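Local atomic coordinates of putative alpha-galactosidase (Bacteroides fragilis, PDB entry 4NZJ), a protein that probably hydrolyses terminal, non-reducing alpha-D-galactose residues from alpha-D-galactosides. Residues R14-H19 and P34-R39. Residues are numbered along the deposited sequence; the frame is centred on the assembly and turned at random.
Sequences RINSPH and PTSGQR
Arg14 and Ser36 form a hydrogen-bonded antiparallel pair in the N-terminal Ig-like domain, where the short strand 14-15 lies along the end of strand 28-36 as an outermost strand of its sheet. Two backbone bonds join them, Arg14 N to Ser36 O and Ser36 N to Arg14 O, both 2.9 Å. On their face of the sheet, the Arg14 side chain bends at chi3 (-72°) and lays its guanidinium over Ser36, with NH2 3.3 Å from Ser36 CB and the methylene beneath the rim of the plane. NH2 donates to Lys7 O and NH1 to Glu10 O, two bonds that help to hold the guanidinium in this rotation. Ile15 and Thr35, the non-hydrogen-bonded pair, point side by side to the other face, toward strand 69-79, and Ile15 CG1 lies 4.2 Å from Thr35 CG2. Past the strand end, Asn16 N continues the ladder with a nearly straight bond to Pro34 O (2.8 Å, 170°). Beyond it, Pro34 CG packs 3.7 Å from Ser17 O, the carbonyl oxygen of the cis peptide before Pro18. The Asn16 amide turns back toward Ser36; Asn16 ND2 donates to Asp133 O as well as to Ser36 OG, the latter at 2.8 Å, with the hydroxyl oxygen almost exactly in the amide plane.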
ATOM      1  N   ARG A  14      21.187  -1.104  -0.794  1.00 26.94           N
ATOM      2  CA  ARG A  14      20.294  -2.137  -0.287  1.00 27.65           C
ATOM      3  C   ARG A  14      19.059  -2.100  -1.177  1.00 26.37           C
ATOM      4  O   ARG A  14      18.282  -1.146  -1.120  1.00 26.34           O
ATOM      5  CB  ARG A  14      19.935  -1.883   1.189  1.00 29.61           C
ATOM      6  CG  ARG A  14      21.160  -1.618   2.061  1.00 34.07           C
ATOM      7  CD  ARG A  14      20.851  -1.348   3.526  1.00 36.69           C
ATOM      8  NE  ARG A  14      20.237  -0.045   3.800  1.00 37.56           N
ATOM      9  CZ  ARG A  14      20.848   1.141   3.729  1.00 38.43           C
ATOM     10  NH1 ARG A  14      22.115   1.254   3.340  1.00 40.25           N
ATOM     11  NH2 ARG A  14      20.167   2.242   4.033  1.00 39.73           N
ATOM     12  N   ILE A  15      18.906  -3.111  -2.030  1.00 26.48           N
ATOM     13  CA  ILE A  15      17.726  -3.208  -2.888  1.00 24.90           C
ATOM     14  C   ILE A  15      16.565  -3.700  -2.030  1.00 23.86           C
ATOM     15  O   ILE A  15      16.629  -4.785  -1.442  1.00 25.14           O
ATOM     16  CB  ILE A  15      17.940  -4.151  -4.089  1.00 25.99           C
ATOM     17  CG1 ILE A  15      19.036  -3.591  -5.002  1.00 27.62           C
ATOM     18  CG2 ILE A  15      16.640  -4.339  -4.868  1.00 24.77           C
ATOM     19  CD1 ILE A  15      19.510  -4.551  -6.076  1.00 29.40           C
ATOM     20  N   ASN A  16      15.524  -2.881  -1.955  1.00 22.55           N
ATOM     21  CA  ASN A  16      14.406  -3.119  -1.051  1.00 23.86           C
ATOM     22  C   ASN A  16      13.223  -3.800  -1.735  1.00 25.86           C
ATOM     23  O   ASN A  16      13.208  -3.971  -2.958  1.00 25.80           O
ATOM     24  CB  ASN A  16      13.973  -1.792  -0.412  1.00 21.90           C
ATOM     25  CG  ASN A  16      15.091  -1.138   0.387  1.00 22.20           C
ATOM     26  OD1 ASN A  16      15.769  -1.800   1.174  1.00 23.18           O
ATOM     27  ND2 ASN A  16      15.289   0.167   0.194  1.00 21.85           N
ATOM     28  N   SER A  17      12.246  -4.199  -0.918  1.00 27.37           N
ATOM     29  CA  SER A  17      10.991  -4.780  -1.392  1.00 27.74           C
ATOM     30  C   SER A  17      10.190  -3.759  -2.204  1.00 29.43           C
ATOM     31  O   SER A  17      10.356  -2.551  -2.008  1.00 30.25           O
ATOM     32  CB  SER A  17      10.163  -5.266  -0.195  1.00 28.40           C
ATOM     33  OG  SER A  17      10.870  -6.259   0.532  1.00 29.98           O
ATOM     34  N   PRO A  18       9.287  -4.231  -3.091  1.00 28.05           N
ATOM     35  CA  PRO A  18       8.887  -5.624  -3.347  1.00 28.47           C
ATOM     36  C   PRO A  18       9.885  -6.397  -4.186  1.00 27.07           C
ATOM     37  O   PRO A  18      10.585  -5.807  -5.000  1.00 27.97           O
ATOM     38  CB  PRO A  18       7.581  -5.475  -4.131  1.00 27.80           C
ATOM     39  CG  PRO A  18       7.708  -4.161  -4.820  1.00 28.50           C
ATOM     40  CD  PRO A  18       8.492  -3.280  -3.890  1.00 28.66           C
ATOM     41  N   HIS A  19       9.919  -7.716  -4.002  1.00 26.44           N
ATOM     42  CA  HIS A  19      10.768  -8.603  -4.798  1.00 27.68           C
ATOM     43  C   HIS A  19       9.958  -9.443  -5.797  1.00 28.54           C
ATOM     44  O   HIS A  19      10.465 -10.408  -6.375  1.00 27.13           O
ATOM     45  CB  HIS A  19      11.568  -9.521  -3.868  1.00 30.91           C
ATOM     46  CG  HIS A  19      12.377  -8.784  -2.842  1.00 33.04           C
ATOM     47  ND1 HIS A  19      13.434  -7.963  -3.176  1.00 36.50           N
ATOM     48  CD2 HIS A  19      12.288  -8.752  -1.491  1.00 34.20           C
ATOM     49  CE1 HIS A  19      13.955  -7.450  -2.074  1.00 37.17           C
ATOM     50  NE2 HIS A  19      13.277  -7.912  -1.039  1.00 36.57           N
ATOM     51  N   PRO A  34      13.473   0.074  -5.850  1.00 20.24           N
ATOM     52  CA  PRO A  34      13.655   0.860  -4.633  1.00 20.60           C
ATOM     53  C   PRO A  34      14.962   0.483  -3.958  1.00 21.18           C
ATOM     54  O   PRO A  34      15.169  -0.681  -3.619  1.00 21.54           O
ATOM     55  CB  PRO A  34      12.443   0.470  -3.768  1.00 21.13           C
ATOM     56  CG  PRO A  34      11.529  -0.309  -4.664  1.00 21.32           C
ATOM     57  CD  PRO A  34      12.445  -0.961  -5.653  1.00 20.03           C
ATOM     58  N   THR A  35      15.847   1.460  -3.793  1.00 21.82           N
ATOM     59  CA  THR A  35      17.220   1.182  -3.379  1.00 22.09           C
ATOM     60  C   THR A  35      17.735   2.194  -2.362  1.00 22.33           C
ATOM     61  O   THR A  35      17.877   3.380  -2.669  1.00 23.49           O
ATOM     62  CB  THR A  35      18.173   1.166  -4.596  1.00 22.90           C
ATOM     63  OG1 THR A  35      17.561   0.458  -5.680  1.00 23.41           O
ATOM     64  CG2 THR A  35      19.478   0.498  -4.249  1.00 24.94           C
ATOM     65  N   SER A  36      18.018   1.722  -1.151  1.00 22.67           N
ATOM     66  CA  SER A  36      18.654   2.558  -0.145  1.00 23.35           C
ATOM     67  C   SER A  36      20.152   2.622  -0.413  1.00 25.21           C
ATOM     68  O   SER A  36      20.708   1.749  -1.080  1.00 28.16           O
ATOM     69  CB  SER A  36      18.391   2.008   1.257  1.00 23.41           C
ATOM     70  OG  SER A  36      17.007   1.974   1.536  1.00 23.26           O
ATOM     71  N   GLY A  37      20.806   3.661   0.099  1.00 25.31           N
ATOM     72  CA  GLY A  37      22.259   3.773   0.007  1.00 27.32           C
ATOM     73  C   GLY A  37      22.702   5.127  -0.491  1.00 27.82           C
ATOM     74  O   GLY A  37      21.915   5.880  -1.070  1.00 27.32           O
ATOM     75  N   GLN A  38      23.976   5.445  -0.281  1.00 30.59           N
ATOM     76  CA  GLN A  38      24.473   6.748  -0.700  1.00 32.75           C
ATOM     77  C   GLN A  38      24.439   6.859  -2.225  1.00 32.89           C
ATOM     78  O   GLN A  38      24.588   5.864  -2.936  1.00 31.49           O
ATOM     79  CB  GLN A  38      25.872   7.030  -0.137  1.00 36.97           C
ATOM     80  CG  GLN A  38      27.035   6.508  -0.960  1.00 39.40           C
ATOM     81  CD  GLN A  38      28.352   7.132  -0.536  1.00 41.54           C
ATOM     82  OE1 GLN A  38      28.585   7.358   0.650  1.00 42.57           O
ATOM     83  NE2 GLN A  38      29.216   7.416  -1.504  1.00 42.23           N
ATOM     84  N   ARG A  39      24.211   8.076  -2.711  1.00 33.24           N
ATOM     85  CA  ARG A  39      24.270   8.378  -4.137  1.00 33.28           C
ATOM     86  C   ARG A  39      25.620   9.024  -4.460  1.00 34.79           C
ATOM     87  O   ARG A  39      26.271   9.563  -3.564  1.00 34.80           O
ATOM     88  CB  ARG A  39      23.111   9.302  -4.532  1.00 32.68           C
ATOM     89  CG  ARG A  39      21.879   8.576  -5.052  1.00 31.82           C
ATOM     90  CD  ARG A  39      21.258   7.618  -4.040  1.00 30.15           C
ATOM     91  NE  ARG A  39      20.078   6.971  -4.611  1.00 28.45           N
ATOM     92  CZ  ARG A  39      19.403   5.960  -4.063  1.00 27.13           C
ATOM     93  NH1 ARG A  39      19.766   5.440  -2.896  1.00 27.08           N
ATOM     94  NH2 ARG A  39      18.345   5.469  -4.695  1.00 26.64           N
TER